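Local coordinates for protein HIRA (Homo sapiens, PDB 5YJE), which cooperates with ASF1A in replication-independent chromatin assembly as part of an H3.3 histone chaperone complex, represented here by its C-terminal portion, at residues B[113-118]-B[155-160]; B[136-141]-B[145-150]; B[184-189]-B[244-249]; B[213-218]-B[285-290]; B[224-229]-B[274-279]. All blocks are in the same frame, centred on the assembly; numbering follows the deposited sequence.

Interaction 1: residues B[113-118]-B[155-160]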
# COMPACT_ATOMS: atom_id res chain seq x y z
N ARG B 113 -19.52 -14.72 -5.71
CA ARG B 113 -18.28 -14.27 -5.08
C ARG B 113 -18.45 -12.93 -4.39
O ARG B 113 -17.57 -12.06 -4.47
CB ARG B 113 -17.13 -14.22 -6.10
CG ARG B 113 -16.69 -15.57 -6.63
CD ARG B 113 -16.25 -15.50 -8.09
NE ARG B 113 -15.18 -14.55 -8.27
CZ ARG B 113 -14.99 -13.81 -9.36
NH1 ARG B 113 -15.82 -13.90 -10.41
NH2 ARG B 113 -13.96 -12.96 -9.40
N MET B 114 -19.60 -12.74 -3.74
CA MET B 114 -19.90 -11.44 -3.14
C MET B 114 -19.85 -11.55 -1.63
O MET B 114 -20.28 -12.55 -1.06
CB MET B 114 -21.29 -10.91 -3.52
CG MET B 114 -21.55 -10.68 -5.00
SD MET B 114 -20.42 -9.65 -5.94
CE MET B 114 -20.08 -8.24 -4.89
N LEU B 115 -19.36 -10.50 -0.99
CA LEU B 115 -19.28 -10.44 0.45
C LEU B 115 -19.97 -9.17 0.92
O LEU B 115 -19.67 -8.08 0.41
CB LEU B 115 -17.82 -10.49 0.90
CG LEU B 115 -17.51 -9.93 2.28
CD1 LEU B 115 -18.05 -10.85 3.35
CD2 LEU B 115 -16.03 -9.78 2.40
N SER B 116 -20.91 -9.28 1.86
CA SER B 116 -21.63 -8.12 2.37
C SER B 116 -21.43 -8.00 3.87
O SER B 116 -21.34 -9.00 4.59
CB SER B 116 -23.13 -8.19 2.04
OG SER B 116 -23.34 -8.19 0.63
N VAL B 117 -21.33 -6.77 4.33
CA VAL B 117 -20.98 -6.49 5.72
C VAL B 117 -22.06 -5.59 6.31
O VAL B 117 -22.39 -4.54 5.74
CB VAL B 117 -19.57 -5.87 5.83
CG1 VAL B 117 -19.23 -5.54 7.27
CG2 VAL B 117 -18.53 -6.82 5.19
N PHE B 118 -22.61 -6.01 7.45
CA PHE B 118 -23.74 -5.39 8.13
C PHE B 118 -23.35 -4.99 9.55
O PHE B 118 -22.54 -5.66 10.21
CB PHE B 118 -24.95 -6.33 8.17
CG PHE B 118 -25.49 -6.64 6.83
CD1 PHE B 118 -25.03 -7.74 6.12
CD2 PHE B 118 -26.42 -5.80 6.23
CE1 PHE B 118 -25.51 -8.01 4.85
CE2 PHE B 118 -26.89 -6.05 4.96
CZ PHE B 118 -26.46 -7.17 4.27
N SER B 155 -7.84 -12.26 2.92
CA SER B 155 -8.04 -10.81 2.96
C SER B 155 -8.55 -10.41 4.33
O SER B 155 -9.28 -11.16 4.99
CB SER B 155 -9.03 -10.32 1.91
OG SER B 155 -8.55 -10.51 0.59
N VAL B 156 -8.14 -9.23 4.77
CA VAL B 156 -8.62 -8.67 6.02
C VAL B 156 -8.95 -7.21 5.77
O VAL B 156 -8.15 -6.47 5.18
CB VAL B 156 -7.60 -8.79 7.18
CG1 VAL B 156 -8.18 -8.22 8.47
CG2 VAL B 156 -7.17 -10.25 7.37
N TRP B 157 -10.14 -6.81 6.19
CA TRP B 157 -10.56 -5.43 6.09
C TRP B 157 -10.94 -4.94 7.47
O TRP B 157 -11.52 -5.68 8.28
CB TRP B 157 -11.75 -5.28 5.15
CG TRP B 157 -11.46 -5.64 3.73
CD1 TRP B 157 -10.91 -4.83 2.77
CD2 TRP B 157 -11.75 -6.89 3.10
NE1 TRP B 157 -10.83 -5.51 1.57
CE2 TRP B 157 -11.33 -6.78 1.75
CE3 TRP B 157 -12.31 -8.08 3.54
CZ2 TRP B 157 -11.47 -7.83 0.85
CZ3 TRP B 157 -12.45 -9.13 2.64
CH2 TRP B 157 -12.03 -8.99 1.31
N ASP B 158 -10.57 -3.70 7.74
CA ASP B 158 -11.06 -2.96 8.90
C ASP B 158 -12.33 -2.27 8.41
O ASP B 158 -12.26 -1.23 7.75
CB ASP B 158 -9.99 -1.98 9.37
CG ASP B 158 -10.42 -1.14 10.56
OD1 ASP B 158 -11.63 -1.01 10.84
OD2 ASP B 158 -9.53 -0.56 11.20
N VAL B 159 -13.50 -2.83 8.71
CA VAL B 159 -14.70 -2.20 8.16
C VAL B 159 -15.03 -0.92 8.91
O VAL B 159 -15.72 -0.05 8.36
CB VAL B 159 -15.93 -3.15 8.16
CG1 VAL B 159 -15.63 -4.41 7.35
CG2 VAL B 159 -16.34 -3.48 9.55
N HIS B 160 -14.55 -0.76 10.14
CA HIS B 160 -14.75 0.50 10.84
C HIS B 160 -14.01 1.64 10.15
O HIS B 160 -14.61 2.67 9.82
CB HIS B 160 -14.31 0.39 12.30
CG HIS B 160 -14.62 1.60 13.12
ND1 HIS B 160 -15.89 1.90 13.57
CD2 HIS B 160 -13.81 2.60 13.58
CE1 HIS B 160 -15.86 3.02 14.26
NE2 HIS B 160 -14.61 3.47 14.29

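Interaction 2: residues B[136-141]-B[145-150]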
# COMPACT_ATOMS: atom_id res chain seq x y z
N SER B 136 -14.42 -19.47 1.01
CA SER B 136 -14.29 -20.72 1.74
C SER B 136 -14.68 -20.53 3.20
O SER B 136 -15.61 -21.18 3.67
CB SER B 136 -12.86 -21.29 1.62
OG SER B 136 -12.79 -22.61 2.17
N THR B 137 -14.05 -19.61 3.92
CA THR B 137 -14.43 -19.32 5.29
C THR B 137 -14.35 -17.82 5.57
O THR B 137 -13.61 -17.07 4.92
CB THR B 137 -13.53 -20.05 6.32
OG1 THR B 137 -12.14 -19.73 6.08
CG2 THR B 137 -13.76 -21.58 6.28
N LEU B 138 -15.11 -17.42 6.58
CA LEU B 138 -15.17 -16.06 7.09
C LEU B 138 -14.85 -16.07 8.57
O LEU B 138 -15.25 -16.99 9.30
CB LEU B 138 -16.57 -15.43 6.89
CG LEU B 138 -17.00 -14.98 5.50
CD1 LEU B 138 -18.45 -14.42 5.49
CD2 LEU B 138 -16.00 -13.93 4.95
N HIS B 139 -14.16 -15.03 9.02
CA HIS B 139 -13.97 -14.77 10.44
C HIS B 139 -14.18 -13.28 10.69
O HIS B 139 -13.91 -12.45 9.82
CB HIS B 139 -12.55 -15.15 10.91
CG HIS B 139 -12.15 -16.55 10.61
ND1 HIS B 139 -11.97 -17.02 9.32
CD2 HIS B 139 -11.87 -17.60 11.43
CE1 HIS B 139 -11.62 -18.29 9.36
NE2 HIS B 139 -11.55 -18.67 10.62
N CYS B 140 -14.64 -12.95 11.91
CA CYS B 140 -14.65 -11.57 12.39
C CYS B 140 -14.10 -11.50 13.80
O CYS B 140 -14.33 -12.39 14.63
CB CYS B 140 -16.03 -10.92 12.41
SG CYS B 140 -16.91 -11.31 10.97
N THR B 141 -13.39 -10.41 14.06
CA THR B 141 -12.95 -10.02 15.38
C THR B 141 -13.15 -8.52 15.43
O THR B 141 -12.53 -7.80 14.65
CB THR B 141 -11.47 -10.37 15.61
OG1 THR B 141 -11.27 -11.78 15.43
CG2 THR B 141 -11.02 -9.97 17.01
N VAL B 145 -12.83 -8.08 9.29
CA VAL B 145 -13.45 -9.15 8.53
C VAL B 145 -12.36 -9.80 7.70
O VAL B 145 -11.62 -9.12 7.00
CB VAL B 145 -14.60 -8.65 7.63
CG1 VAL B 145 -15.15 -9.80 6.78
CG2 VAL B 145 -15.70 -8.03 8.48
N MET B 146 -12.27 -11.12 7.80
CA MET B 146 -11.27 -11.91 7.09
C MET B 146 -11.98 -12.90 6.18
O MET B 146 -12.86 -13.63 6.63
CB MET B 146 -10.35 -12.63 8.08
CG MET B 146 -9.30 -13.50 7.41
SD MET B 146 -8.05 -14.20 8.52
CE MET B 146 -8.92 -15.38 9.51
N ALA B 147 -11.60 -12.92 4.91
CA ALA B 147 -12.12 -13.87 3.95
C ALA B 147 -10.97 -14.73 3.42
O ALA B 147 -9.96 -14.20 2.95
CB ALA B 147 -12.84 -13.15 2.81
N LEU B 148 -11.14 -16.05 3.52
CA LEU B 148 -10.25 -17.03 2.89
C LEU B 148 -10.98 -17.65 1.70
O LEU B 148 -12.06 -18.23 1.87
CB LEU B 148 -9.85 -18.13 3.89
CG LEU B 148 -8.53 -18.09 4.68
CD1 LEU B 148 -8.56 -17.08 5.81
CD2 LEU B 148 -8.25 -19.46 5.25
N THR B 149 -10.40 -17.55 0.52
CA THR B 149 -11.07 -17.93 -0.71
C THR B 149 -10.61 -19.30 -1.20
O THR B 149 -9.60 -19.86 -0.77
CB THR B 149 -10.87 -16.88 -1.81
OG1 THR B 149 -9.48 -16.80 -2.16
CG2 THR B 149 -11.36 -15.51 -1.35
N ALA B 150 -11.40 -19.86 -2.14
CA ALA B 150 -11.07 -21.16 -2.71
C ALA B 150 -9.67 -21.18 -3.29
O ALA B 150 -8.96 -22.17 -3.17
CB ALA B 150 -12.07 -21.55 -3.80

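Interaction 3: residues B[184-189]-B[244-249]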
# COMPACT_ATOMS: atom_id res chain seq x y z
N GLN B 184 -5.25 -24.39 13.51
CA GLN B 184 -6.03 -23.28 14.06
C GLN B 184 -5.78 -22.01 13.26
O GLN B 184 -4.69 -21.82 12.70
CB GLN B 184 -5.73 -23.02 15.55
CG GLN B 184 -6.32 -24.06 16.51
CD GLN B 184 -5.33 -25.16 16.88
OE1 GLN B 184 -4.12 -24.92 16.99
NE2 GLN B 184 -5.85 -26.37 17.09
N ILE B 185 -6.79 -21.16 13.24
CA ILE B 185 -6.77 -19.87 12.56
C ILE B 185 -7.25 -18.82 13.54
O ILE B 185 -8.38 -18.91 14.03
CB ILE B 185 -7.64 -19.86 11.30
CG1 ILE B 185 -7.01 -20.72 10.21
CG2 ILE B 185 -7.83 -18.43 10.81
CD1 ILE B 185 -7.76 -20.68 8.88
N LEU B 186 -6.41 -17.83 13.83
CA LEU B 186 -6.81 -16.70 14.65
C LEU B 186 -6.86 -15.43 13.81
O LEU B 186 -6.05 -15.20 12.91
CB LEU B 186 -5.84 -16.43 15.81
CG LEU B 186 -5.31 -17.46 16.78
CD1 LEU B 186 -4.35 -16.74 17.73
CD2 LEU B 186 -6.45 -18.11 17.55
N LEU B 187 -7.80 -14.57 14.17
CA LEU B 187 -7.79 -13.18 13.73
C LEU B 187 -7.76 -12.32 14.98
O LEU B 187 -8.77 -12.22 15.70
CB LEU B 187 -9.02 -12.88 12.86
CG LEU B 187 -9.06 -11.46 12.33
CD1 LEU B 187 -7.81 -11.16 11.48
CD2 LEU B 187 -10.38 -11.27 11.55
N THR B 188 -6.61 -11.70 15.25
CA THR B 188 -6.44 -10.99 16.51
C THR B 188 -7.23 -9.69 16.52
O THR B 188 -7.76 -9.22 15.49
CB THR B 188 -4.96 -10.72 16.77
OG1 THR B 188 -4.52 -9.60 15.98
CG2 THR B 188 -4.14 -11.96 16.44
N GLN B 189 -7.30 -9.07 17.70
CA GLN B 189 -8.04 -7.84 17.92
C GLN B 189 -7.44 -6.66 17.17
O GLN B 189 -8.04 -5.58 17.17
CB GLN B 189 -8.12 -7.54 19.42
N LEU B 244 0.36 -14.43 21.45
CA LEU B 244 1.58 -15.24 21.44
C LEU B 244 1.50 -16.40 22.43
O LEU B 244 1.86 -17.54 22.11
CB LEU B 244 2.81 -14.38 21.75
CG LEU B 244 4.20 -15.02 21.56
CD1 LEU B 244 4.48 -15.34 20.10
CD2 LEU B 244 5.30 -14.12 22.11
N ALA B 245 1.04 -16.10 23.64
CA ALA B 245 0.81 -17.16 24.62
C ALA B 245 -0.14 -18.22 24.08
O ALA B 245 0.11 -19.42 24.24
CB ALA B 245 0.29 -16.56 25.93
N ILE B 246 -1.21 -17.80 23.39
CA ILE B 246 -2.15 -18.78 22.84
C ILE B 246 -1.48 -19.59 21.73
O ILE B 246 -1.56 -20.83 21.73
CB ILE B 246 -3.44 -18.09 22.37
CG1 ILE B 246 -4.31 -17.70 23.58
CG2 ILE B 246 -4.24 -19.00 21.43
CD1 ILE B 246 -5.18 -16.48 23.36
N ILE B 247 -0.81 -18.92 20.79
CA ILE B 247 -0.20 -19.60 19.64
C ILE B 247 0.84 -20.62 20.08
O ILE B 247 0.93 -21.72 19.51
CB ILE B 247 0.41 -18.58 18.66
CG1 ILE B 247 -0.66 -17.78 17.95
CG2 ILE B 247 1.31 -19.23 17.70
CD1 ILE B 247 -1.00 -16.53 18.63
N GLN B 248 1.66 -20.27 21.06
CA GLN B 248 2.57 -21.22 21.65
C GLN B 248 1.84 -22.06 22.70
O GLN B 248 0.73 -21.73 23.13
CB GLN B 248 3.77 -20.47 22.24
CG GLN B 248 4.42 -19.58 21.20
CD GLN B 248 5.44 -18.64 21.76
OE1 GLN B 248 5.42 -18.32 22.95
NE2 GLN B 248 6.34 -18.16 20.90
N GLY B 249 2.44 -23.17 23.10
CA GLY B 249 1.70 -24.03 24.01
C GLY B 249 1.78 -23.56 25.45
O GLY B 249 1.57 -24.36 26.37

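Interaction 4: residues B[213-218]-B[285-290]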
# COMPACT_ATOMS: atom_id res chain seq x y z
N ASN B 213 5.28 -14.07 8.72
CA ASN B 213 6.33 -14.13 9.73
C ASN B 213 6.15 -15.35 10.62
O ASN B 213 5.06 -15.59 11.14
CB ASN B 213 6.35 -12.88 10.60
CG ASN B 213 6.55 -11.63 9.79
OD1 ASN B 213 5.61 -10.88 9.57
ND2 ASN B 213 7.77 -11.43 9.30
N LEU B 214 7.24 -16.08 10.82
CA LEU B 214 7.29 -17.21 11.75
C LEU B 214 7.39 -16.68 13.17
O LEU B 214 8.43 -16.17 13.58
CB LEU B 214 8.48 -18.11 11.42
CG LEU B 214 8.57 -19.35 12.27
CD1 LEU B 214 7.45 -20.35 11.89
CD2 LEU B 214 9.95 -19.97 12.13
N VAL B 215 6.32 -16.83 13.94
CA VAL B 215 6.27 -16.32 15.31
C VAL B 215 6.29 -17.44 16.33
O VAL B 215 6.24 -17.16 17.53
CB VAL B 215 5.02 -15.44 15.53
CG1 VAL B 215 5.06 -14.28 14.58
CG2 VAL B 215 3.73 -16.27 15.31
N SER B 216 6.32 -18.69 15.89
CA SER B 216 6.34 -19.82 16.80
C SER B 216 6.68 -21.07 16.01
O SER B 216 6.33 -21.19 14.83
CB SER B 216 4.99 -20.00 17.52
OG SER B 216 4.97 -21.23 18.22
N ASP B 217 7.36 -22.00 16.68
CA ASP B 217 7.85 -23.22 16.03
C ASP B 217 8.22 -24.21 17.13
O ASP B 217 9.34 -24.20 17.63
CB ASP B 217 9.03 -22.89 15.13
CG ASP B 217 9.66 -24.12 14.50
OD1 ASP B 217 9.13 -25.24 14.67
OD2 ASP B 217 10.69 -23.95 13.81
N LYS B 218 7.28 -25.09 17.48
CA LYS B 218 7.47 -25.98 18.63
C LYS B 218 8.66 -26.93 18.44
O LYS B 218 9.43 -27.16 19.38
CB LYS B 218 6.20 -26.78 18.92
CG LYS B 218 5.01 -25.90 19.32
N LEU B 285 6.00 -8.16 18.96
CA LEU B 285 5.90 -6.98 18.10
C LEU B 285 5.18 -7.28 16.79
O LEU B 285 4.28 -6.54 16.37
CB LEU B 285 7.31 -6.44 17.84
CG LEU B 285 7.47 -5.24 16.91
CD1 LEU B 285 6.80 -4.03 17.50
CD2 LEU B 285 8.94 -4.97 16.75
N THR B 286 5.57 -8.37 16.12
CA THR B 286 4.93 -8.79 14.87
C THR B 286 3.42 -9.01 15.05
O THR B 286 2.62 -8.65 14.18
CB THR B 286 5.59 -10.08 14.38
OG1 THR B 286 6.97 -9.83 14.10
CG2 THR B 286 4.94 -10.58 13.13
N LEU B 287 3.03 -9.63 16.16
CA LEU B 287 1.63 -9.82 16.50
C LEU B 287 0.96 -8.53 16.96
O LEU B 287 -0.27 -8.52 17.13
CB LEU B 287 1.51 -10.88 17.60
CG LEU B 287 1.34 -12.36 17.24
CD1 LEU B 287 0.03 -12.62 16.51
CD2 LEU B 287 2.49 -12.82 16.39
N GLN B 288 1.73 -7.46 17.17
CA GLN B 288 1.20 -6.22 17.73
C GLN B 288 0.44 -6.49 19.03
O GLN B 288 -0.62 -5.91 19.28
CB GLN B 288 0.31 -5.48 16.73
CG GLN B 288 0.98 -5.17 15.41
CD GLN B 288 0.04 -4.49 14.41
OE1 GLN B 288 -1.03 -3.98 14.78
NE2 GLN B 288 0.43 -4.49 13.14
N SER B 289 0.99 -7.36 19.86
CA SER B 289 0.39 -7.73 21.15
C SER B 289 1.12 -6.95 22.25
O SER B 289 2.18 -7.37 22.71
CB SER B 289 0.48 -9.23 21.36
OG SER B 289 0.33 -9.56 22.73
N SER B 290 0.50 -5.85 22.70
CA SER B 290 1.22 -4.84 23.47
C SER B 290 1.62 -5.34 24.86
O SER B 290 2.76 -5.13 25.30
CB SER B 290 0.38 -3.56 23.59
OG SER B 290 -0.61 -3.70 24.60

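Interaction 5: residues B[224-229]-B[274-279]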
# COMPACT_ATOMS: atom_id res chain seq x y z
N GLN B 224 13.05 -24.63 25.69
CA GLN B 224 13.35 -25.59 26.75
C GLN B 224 14.78 -25.43 27.28
O GLN B 224 15.05 -25.76 28.44
CB GLN B 224 13.12 -27.03 26.26
N CYS B 225 15.69 -24.90 26.48
CA CYS B 225 17.06 -24.72 26.91
C CYS B 225 17.38 -23.28 27.29
O CYS B 225 18.50 -23.01 27.74
CB CYS B 225 18.01 -25.23 25.83
SG CYS B 225 17.87 -27.03 25.60
N ALA B 226 16.43 -22.36 27.13
CA ALA B 226 16.65 -20.99 27.54
C ALA B 226 16.68 -20.88 29.06
O ALA B 226 15.76 -21.35 29.74
CB ALA B 226 15.56 -20.09 26.96
N ASP B 227 17.71 -20.23 29.59
CA ASP B 227 17.94 -20.09 31.02
C ASP B 227 17.94 -18.60 31.36
O ASP B 227 18.90 -17.89 31.08
CB ASP B 227 19.26 -20.76 31.43
CG ASP B 227 19.68 -20.43 32.86
OD1 ASP B 227 18.81 -20.00 33.65
OD2 ASP B 227 20.87 -20.63 33.19
N PHE B 228 16.86 -18.14 31.98
CA PHE B 228 16.69 -16.73 32.30
C PHE B 228 15.73 -16.64 33.48
O PHE B 228 15.10 -17.63 33.86
CB PHE B 228 16.18 -15.93 31.09
CG PHE B 228 14.85 -16.42 30.58
CD1 PHE B 228 14.78 -17.47 29.68
CD2 PHE B 228 13.66 -15.84 31.03
CE1 PHE B 228 13.55 -17.94 29.24
CE2 PHE B 228 12.44 -16.30 30.59
CZ PHE B 228 12.37 -17.35 29.69
N ARG B 229 15.62 -15.43 34.04
CA ARG B 229 14.74 -15.17 35.19
C ARG B 229 13.46 -14.45 34.77
O ARG B 229 13.44 -13.22 34.64
CB ARG B 229 15.47 -14.34 36.25
N LEU B 274 19.54 -15.86 24.53
CA LEU B 274 19.40 -14.57 23.86
C LEU B 274 18.54 -14.69 22.60
O LEU B 274 17.61 -13.90 22.40
CB LEU B 274 20.78 -14.02 23.50
CG LEU B 274 21.45 -12.85 24.23
CD1 LEU B 274 22.50 -12.26 23.32
CD2 LEU B 274 20.49 -11.78 24.64
N ALA B 275 18.84 -15.67 21.75
CA ALA B 275 18.08 -15.87 20.53
C ALA B 275 16.61 -16.12 20.84
O ALA B 275 15.73 -15.53 20.21
CB ALA B 275 18.67 -17.03 19.73
N TYR B 276 16.34 -16.96 21.83
CA TYR B 276 14.97 -17.23 22.24
C TYR B 276 14.25 -15.96 22.68
O TYR B 276 13.12 -15.69 22.24
CB TYR B 276 14.94 -18.26 23.36
CG TYR B 276 13.55 -18.41 23.97
CD1 TYR B 276 12.52 -19.02 23.25
CD2 TYR B 276 13.25 -17.92 25.24
CE1 TYR B 276 11.25 -19.16 23.79
CE2 TYR B 276 11.99 -18.07 25.80
CZ TYR B 276 10.99 -18.69 25.05
OH TYR B 276 9.72 -18.85 25.56
N LEU B 277 14.86 -15.19 23.59
CA LEU B 277 14.16 -14.03 24.12
C LEU B 277 13.97 -12.95 23.06
O LEU B 277 12.94 -12.26 23.04
CB LEU B 277 14.90 -13.47 25.35
CG LEU B 277 14.85 -14.32 26.63
CD1 LEU B 277 15.83 -13.82 27.69
CD2 LEU B 277 13.44 -14.38 27.23
N GLU B 278 14.94 -12.81 22.15
CA GLU B 278 14.78 -11.90 21.02
C GLU B 278 13.65 -12.37 20.10
O GLU B 278 12.89 -11.56 19.59
CB GLU B 278 16.11 -11.76 20.27
CG GLU B 278 17.15 -10.93 21.01
CD GLU B 278 18.57 -11.01 20.41
OE1 GLU B 278 19.50 -10.44 21.02
OE2 GLU B 278 18.78 -11.64 19.33
N ASN B 279 13.56 -13.67 19.87
CA ASN B 279 12.45 -14.25 19.12
C ASN B 279 11.11 -13.92 19.76
O ASN B 279 10.17 -13.53 19.06
CB ASN B 279 12.61 -15.77 19.02
CG ASN B 279 13.58 -16.19 17.92
OD1 ASN B 279 13.77 -15.48 16.93
ND2 ASN B 279 14.19 -17.38 18.07

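Interaction 1: residues B[113-118]-B[155-160]
Two consecutive blade-like antiparallel sheets of HIRA meet face to face where Leu-115 and Val-117, on strand 114-119, pack against Trp-157 and Val-159, on and just after strand 153-158. The contact illustrates how strands with no hydrogen bond between these segments can still be joined. Even at Val-117 and Val-159 the CA atoms stay 8.0 Å apart, and the CA atoms of Leu-115 and Ser-155 are separated by 11.5 Å, so only side chains bridge the gap.

Leu-115 and Trp-157 approach from opposite directions. The methyl CD2 of Leu-115 meets CZ3, on the six-membered ring of the indole of Trp-157, at 3.6 Å, arriving obliquely to the ring. With CG of Trp-157 beside its own backbone N (chi1 -63°), the indole reaches across toward strand 114-119, and CB of Ser-155 lies 3.3 Å above one of its faces, displaced toward the rim. The ring N-H of Trp-157 is taken by another chain: NE1 hydrogen-bonds to the backbone O of Leu-209 of the second subunit.

The other pair is simpler. Val-117 and Val-159 extend toward each other tip to tip, with CG1 of Val-117 at 3.8 Å from CG1 of Val-159. All four residues are buried, and Leu-115 and Val-117 both also touch Cys-107 of strand 105-110. Branched aliphatic chains and one tryptophan filling the space between adjacent four-stranded antiparallel sheets is an arrangement consistent with neighbouring blades of a beta-propeller.

Interaction 2: residues B[136-141]-B[145-150]
His-139 and Met-146 face each other as a hydrogen-bonded pair of the antiparallel hairpin formed by strands 135-141 and 144-149, and their side chains lie side by side. The Met-146 chain extends straight from the backbone and then bends at its last torsion (chi3 69°), which lays CE over one face of the imidazole of His-139, 3.8 Å from the ring centroid, in a CH-pi contact. Without the imidazole, as with an alanine here, the Met-146 methyl would probably lose its aromatic platform and be held on that side less firmly, though Ile-185 also touches it.

A classic beta bulge opens the ladder: Ser-136 and Thr-137 both face Leu-148, whose O accepts two bonds, from Ser-136 N at 2.8 Å and from Thr-137 N at 3.2 Å. The return bond from Leu-148 N to Thr-137 O, at 3.0 Å, is nearly straight (174°). On the face of His-139 and Met-146, OG1 of Thr-137 rests 3.5 Å from CB of Leu-148.

Looser meetings occur on the other face, where Leu-138 CD2 and Ala-147 CB are 3.9 Å apart and Cys-140 SG stands 4.3 Å from Val-145 CG2. Solvent comes nearest along strand 135-141, the outermost of its sheet, at the partly exposed Thr-137, His-139 and Cys-140. The chemistry implies that direction and register come from the backbone ladder, while the side chains add chiefly apolar and CH-pi contact.

Interaction 3: residues B[184-189]-B[244-249]
A backbone bond of 2.9 Å, from Gln-248 N to Leu-244 O, closes the last turn of helix 243-247, the turn from which Ile-246 and Ile-247 meet Leu-186. The motif is a short helix packed on a four-stranded antiparallel sheet, reaching its outermost strand within the chain, 184-187, through Leu-186. No hydrogen bond spans the two segments: the CA atoms of Leu-186 and Ile-247 are 8.8 Å apart, and one leucine does the bridging.

Leu-186 holds CG beside its backbone N (chi1 -49°) and projects its branched end at the helix. Ile-247, whose CB does not aim at the strand, turns CG1 and CD1 back toward it, and the two side chains cross at a slant. Ile-246 is more exposed and completes the patch at its edge.

The helix has further ties. Glu-292 accepts a hydrogen bond from Ala-245 N and a weak one from Leu-244 N, while Ile-247 also touches Val-194 and Asn-196 of strand 193-196. Leu-186 is thus placed where two isoleucine side chains converge: its CD1 lies 3.5 Å from CD1 and 3.8 Å from CG1 of Ile-247, and 4.3 Å from CG2 of Ile-246.

Interaction 4: residues B[213-218]-B[285-290]
The C-terminal end of helix 266-286 docks onto a four-stranded antiparallel sheet at its outermost strand within this chain, 211-217, with Thr-286 and Leu-287 set against Asn-213 and Val-215. The principle at work is that a chain turning out of a helix can still present a compact apolar surface. Gln-288, with positive phi, ends the helix in a Schellman motif, its N bonded to Leu-285 O at 2.8 Å.

The methyl CD2 of Leu-287 sits on the branch point of Val-215, at 3.5 Å from CG1, 3.7 Å from CB and 3.8 Å from CG2, so that one methyl meets the whole isopropyl group. Val-215 has CG1 beside its backbone N (chi1 -60°), which lets that methyl touch both Leu-287 and Thr-286. It is 4.0 Å from CG2 of Thr-286. The same Thr-286 methyl also touches CB of Asn-213 at 3.7 Å. With CG2 anti to the backbone N, Thr-286 gives the strand its carbon face, and its OG1 hydrogen-bonds to Ala-282 O and to Ser-127 OG of the third subunit.

Val-215 and Ser-216 both face Ala-202 in a classic beta bulge, while Asn-213 pairs in an antiparallel ladder with a strand of the third subunit. The four touching residues are buried. The arrangement is thus a Schellman-capped helix end packed on a sheet that runs on into the next subunit of the HIRA trimer, within a sequence family of the beta-propeller clan.

Interaction 5: residues B[224-229]-B[274-279]
Phe-228 lies against Leu-277 with one face and crosses Tyr-276 at about a right angle. The methyl CD2 of Leu-277 stands almost exactly over the middle of the Phe-228 ring, 3.8 Å from its centroid and only 4° off the normal, a well-centred CH-pi contact. CD1 of the same leucine reaches down to the root of the ring, 4.0 Å from CG of Phe-228. On the Tyr-276 side the approach is oblique: CE1 of Phe-228 is 3.8 Å from CE2 of Tyr-276.

The phenyl group gets there because its CG occupies the crowded position between backbone N and carbonyl carbon (chi1 60°), which turns the ring toward Ala-226, whose CB lies at its edge, in plane. Residues 224-229 form part of the loop between strand 211-217 and helix 243-247, and this loop runs along the side of helix 266-286, on which Tyr-276 and Leu-277 are consecutive. Phe-228 also touches Val-299 and Tyr-303 of helix 290-307, wedging between the two helices. With a serine here, a gap would probably open and Leu-277 CD2 would be left without the ring it covers.

Ala-226 makes a separate approach to the helix, its CB 3.6 Å from CD2 of Tyr-276. Nearby, Asp-227 N hydrogen-bonds to Thr-273 OG1, a polar tie between loop and helix one turn before Leu-277.

Following the chain, interaction 1 opens first, and interaction 2, the hairpin 136-150, closes within its span before residues 155-160 complete it, joining two successive antiparallel sheets. Strand 153-158 pairs with strand 144-149, so the two contacts share a sheet. Interaction 3 opens only afterwards, but Ile-185 and Leu-187 pack on Met-146, joining this sheet to the next. Interactions 3 and 4 cross along the chain, as their segments alternate, and both bring helices to the sheet that holds strands 184-187 and 211-217. Interaction 5 also crosses interaction 3 and falls within the span of interaction 4, with which it shares helix 266-286. Interactions 1 and 5 lie about 40 Å apart, centre to centre.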